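Local coordinates for reticulocyte-binding protein 2a (Plasmodium vivax, PDB 4Z8N) that probably binds receptors on the surface of reticulocytes through its largely helical erythrocyte-binding domain, as the malaria parasite invades them, at residues L8-S13 with I18-P23. Numbering follows the deposited sequence.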
loop_
_atom_site.group_PDB
_atom_site.type_symbol
_atom_site.label_atom_id
_atom_site.label_comp_id
_atom_site.label_asym_id
_atom_site.label_seq_id
_atom_site.Cartn_x
_atom_site.Cartn_y
_atom_site.Cartn_z
ATOM N N LEU A 8 -1.437 -7.112 1.080
ATOM C CA LEU A 8 -2.451 -7.106 0.032
ATOM C C LEU A 8 -3.118 -5.746 -0.144
ATOM O O LEU A 8 -4.029 -5.380 0.595
ATOM C CB LEU A 8 -3.516 -8.171 0.300
ATOM C CG LEU A 8 -4.525 -8.338 -0.842
ATOM C CD1 LEU A 8 -3.815 -8.609 -2.164
ATOM C CD2 LEU A 8 -5.523 -9.442 -0.535
ATOM N N ASP A 9 -2.643 -5.008 -1.137
ATOM C CA ASP A 9 -3.278 -3.775 -1.575
ATOM C C ASP A 9 -3.605 -3.925 -3.054
ATOM O O ASP A 9 -3.088 -4.828 -3.709
ATOM C CB ASP A 9 -2.371 -2.567 -1.336
ATOM C CG ASP A 9 -2.112 -2.315 0.136
ATOM O OD1 ASP A 9 -3.018 -2.579 0.955
ATOM O OD2 ASP A 9 -1.005 -1.851 0.477
ATOM N N PHE A 10 -4.454 -3.052 -3.584
ATOM C CA PHE A 10 -4.847 -3.157 -4.985
ATOM C C PHE A 10 -4.553 -1.881 -5.764
ATOM O O PHE A 10 -5.098 -0.817 -5.468
ATOM C CB PHE A 10 -6.331 -3.509 -5.090
ATOM C CG PHE A 10 -6.700 -4.767 -4.363
ATOM C CD1 PHE A 10 -6.368 -6.008 -4.886
ATOM C CD2 PHE A 10 -7.364 -4.711 -3.149
ATOM C CE1 PHE A 10 -6.695 -7.168 -4.215
ATOM C CE2 PHE A 10 -7.696 -5.868 -2.471
ATOM C CZ PHE A 10 -7.364 -7.099 -3.005
ATOM N N SER A 11 -3.679 -1.997 -6.757
ATOM C CA SER A 11 -3.383 -0.885 -7.652
ATOM C C SER A 11 -4.207 -1.020 -8.927
ATOM O O SER A 11 -4.869 -2.039 -9.134
ATOM C CB SER A 11 -1.891 -0.835 -7.979
ATOM O OG SER A 11 -1.507 0.469 -8.379
ATOM N N ASN A 12 -4.173 -0.005 -9.784
ATOM C CA ASN A 12 -4.984 -0.053 -10.996
ATOM C C ASN A 12 -4.444 0.734 -12.182
ATOM O O ASN A 12 -3.247 1.013 -12.282
ATOM C CB ASN A 12 -6.406 0.435 -10.690
ATOM C CG ASN A 12 -6.465 1.916 -10.332
ATOM O OD1 ASN A 12 -5.443 2.603 -10.264
ATOM N ND2 ASN A 12 -7.673 2.416 -10.114
ATOM N N SER A 13 -5.369 1.077 -13.074
ATOM C CA SER A 13 -5.103 1.882 -14.258
ATOM C C SER A 13 -4.328 3.158 -13.943
ATOM O O SER A 13 -3.243 3.383 -14.477
ATOM C CB SER A 13 -6.425 2.242 -14.944
ATOM O OG SER A 13 -7.436 2.509 -13.982
ATOM N N ILE A 18 -5.496 1.204 -3.589
ATOM C CA ILE A 18 -6.529 1.013 -2.584
ATOM C C ILE A 18 -6.047 -0.018 -1.578
ATOM O O ILE A 18 -5.768 -1.162 -1.937
ATOM C CB ILE A 18 -7.855 0.568 -3.208
ATOM C CG1 ILE A 18 -8.396 1.670 -4.121
ATOM C CG2 ILE A 18 -8.864 0.229 -2.123
ATOM C CD1 ILE A 18 -9.698 1.319 -4.790
ATOM N N SER A 19 -5.936 0.393 -0.320
ATOM C CA SER A 19 -5.373 -0.468 0.708
ATOM C C SER A 19 -6.459 -1.181 1.506
ATOM O O SER A 19 -7.551 -0.649 1.704
ATOM C CB SER A 19 -4.475 0.344 1.644
ATOM O OG SER A 19 -3.876 -0.483 2.622
ATOM N N THR A 20 -6.151 -2.392 1.956
ATOM C CA THR A 20 -7.087 -3.169 2.760
ATOM C C THR A 20 -6.987 -2.799 4.235
ATOM O O THR A 20 -7.750 -3.300 5.061
ATOM C CB THR A 20 -6.845 -4.679 2.601
ATOM O OG1 THR A 20 -5.454 -4.962 2.799
ATOM C CG2 THR A 20 -7.262 -5.147 1.216
ATOM N N VAL A 21 -6.042 -1.923 4.560
ATOM C CA VAL A 21 -5.838 -1.489 5.937
ATOM C C VAL A 21 -6.006 0.027 6.074
ATOM O O VAL A 21 -5.828 0.775 5.110
ATOM C CB VAL A 21 -4.442 -1.901 6.459
ATOM C CG1 VAL A 21 -4.251 -3.407 6.344
ATOM C CG2 VAL A 21 -3.346 -1.162 5.714
ATOM N N TYR A 22 -6.370 0.463 7.276
ATOM C CA TYR A 22 -6.549 1.879 7.590
ATOM C C TYR A 22 -5.315 2.684 7.185
ATOM O O TYR A 22 -4.193 2.242 7.415
ATOM C CB TYR A 22 -6.833 2.037 9.088
ATOM C CG TYR A 22 -7.155 3.442 9.542
ATOM C CD1 TYR A 22 -6.144 4.342 9.861
ATOM C CD2 TYR A 22 -8.472 3.864 9.676
ATOM C CE1 TYR A 22 -6.434 5.624 10.282
ATOM C CE2 TYR A 22 -8.771 5.144 10.101
ATOM C CZ TYR A 22 -7.748 6.020 10.401
ATOM O OH TYR A 22 -8.042 7.295 10.824
ATOM N N PRO A 23 -5.510 3.870 6.583
ATOM C CA PRO A 23 -6.774 4.552 6.286
ATOM C C PRO A 23 -7.333 4.283 4.884
ATOM O O PRO A 23 -8.091 5.112 4.378
ATOM C CB PRO A 23 -6.393 6.022 6.424
ATOM C CG PRO A 23 -4.994 6.060 5.900
ATOM C CD PRO A 23 -4.355 4.737 6.285
#
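A short antiparallel beta hairpin, the two-stranded sheet of this largely helical erythrocyte-binding domain, pairs F10 with I18 and places D9 against S19 and T20. F10 and I18 form a hydrogen-bonded pair: F10 N reaches I18 O at 2.8 Å, nearly straight at 170°, and I18 N returns the bond to F10 O at 2.8 Å. Both side chains leave the same face of the sheet and pack on Q116, while F10 also meets K112 and V115 near the end of helix 94-115.

Beyond this pair, side chains take over the bonding. The carboxylate oxygen D9 OD1 accepts twice from one face of its plane: S19 OG donates at 2.8 Å from well above that plane, and T20 N lies farther off at 3.3 Å, nearly in line with the C-O bond. The other oxygen, D9 OD2, turns to the helices, with a hydrogen bond to H221 NE2 and a salt bridge to R269, which should favour a charged carboxylate. With its OG anti to the backbone N (chi1 -178°), S19 meets D9 and also accepts from V21 N at 3.2 Å, closing an ST turn. T20 CG2 touches the F10 ring obliquely at CE2, 3.8 Å away, and T20 OG1 donates to L8 O at 2.7 Å, with a C=O...O angle of 161°.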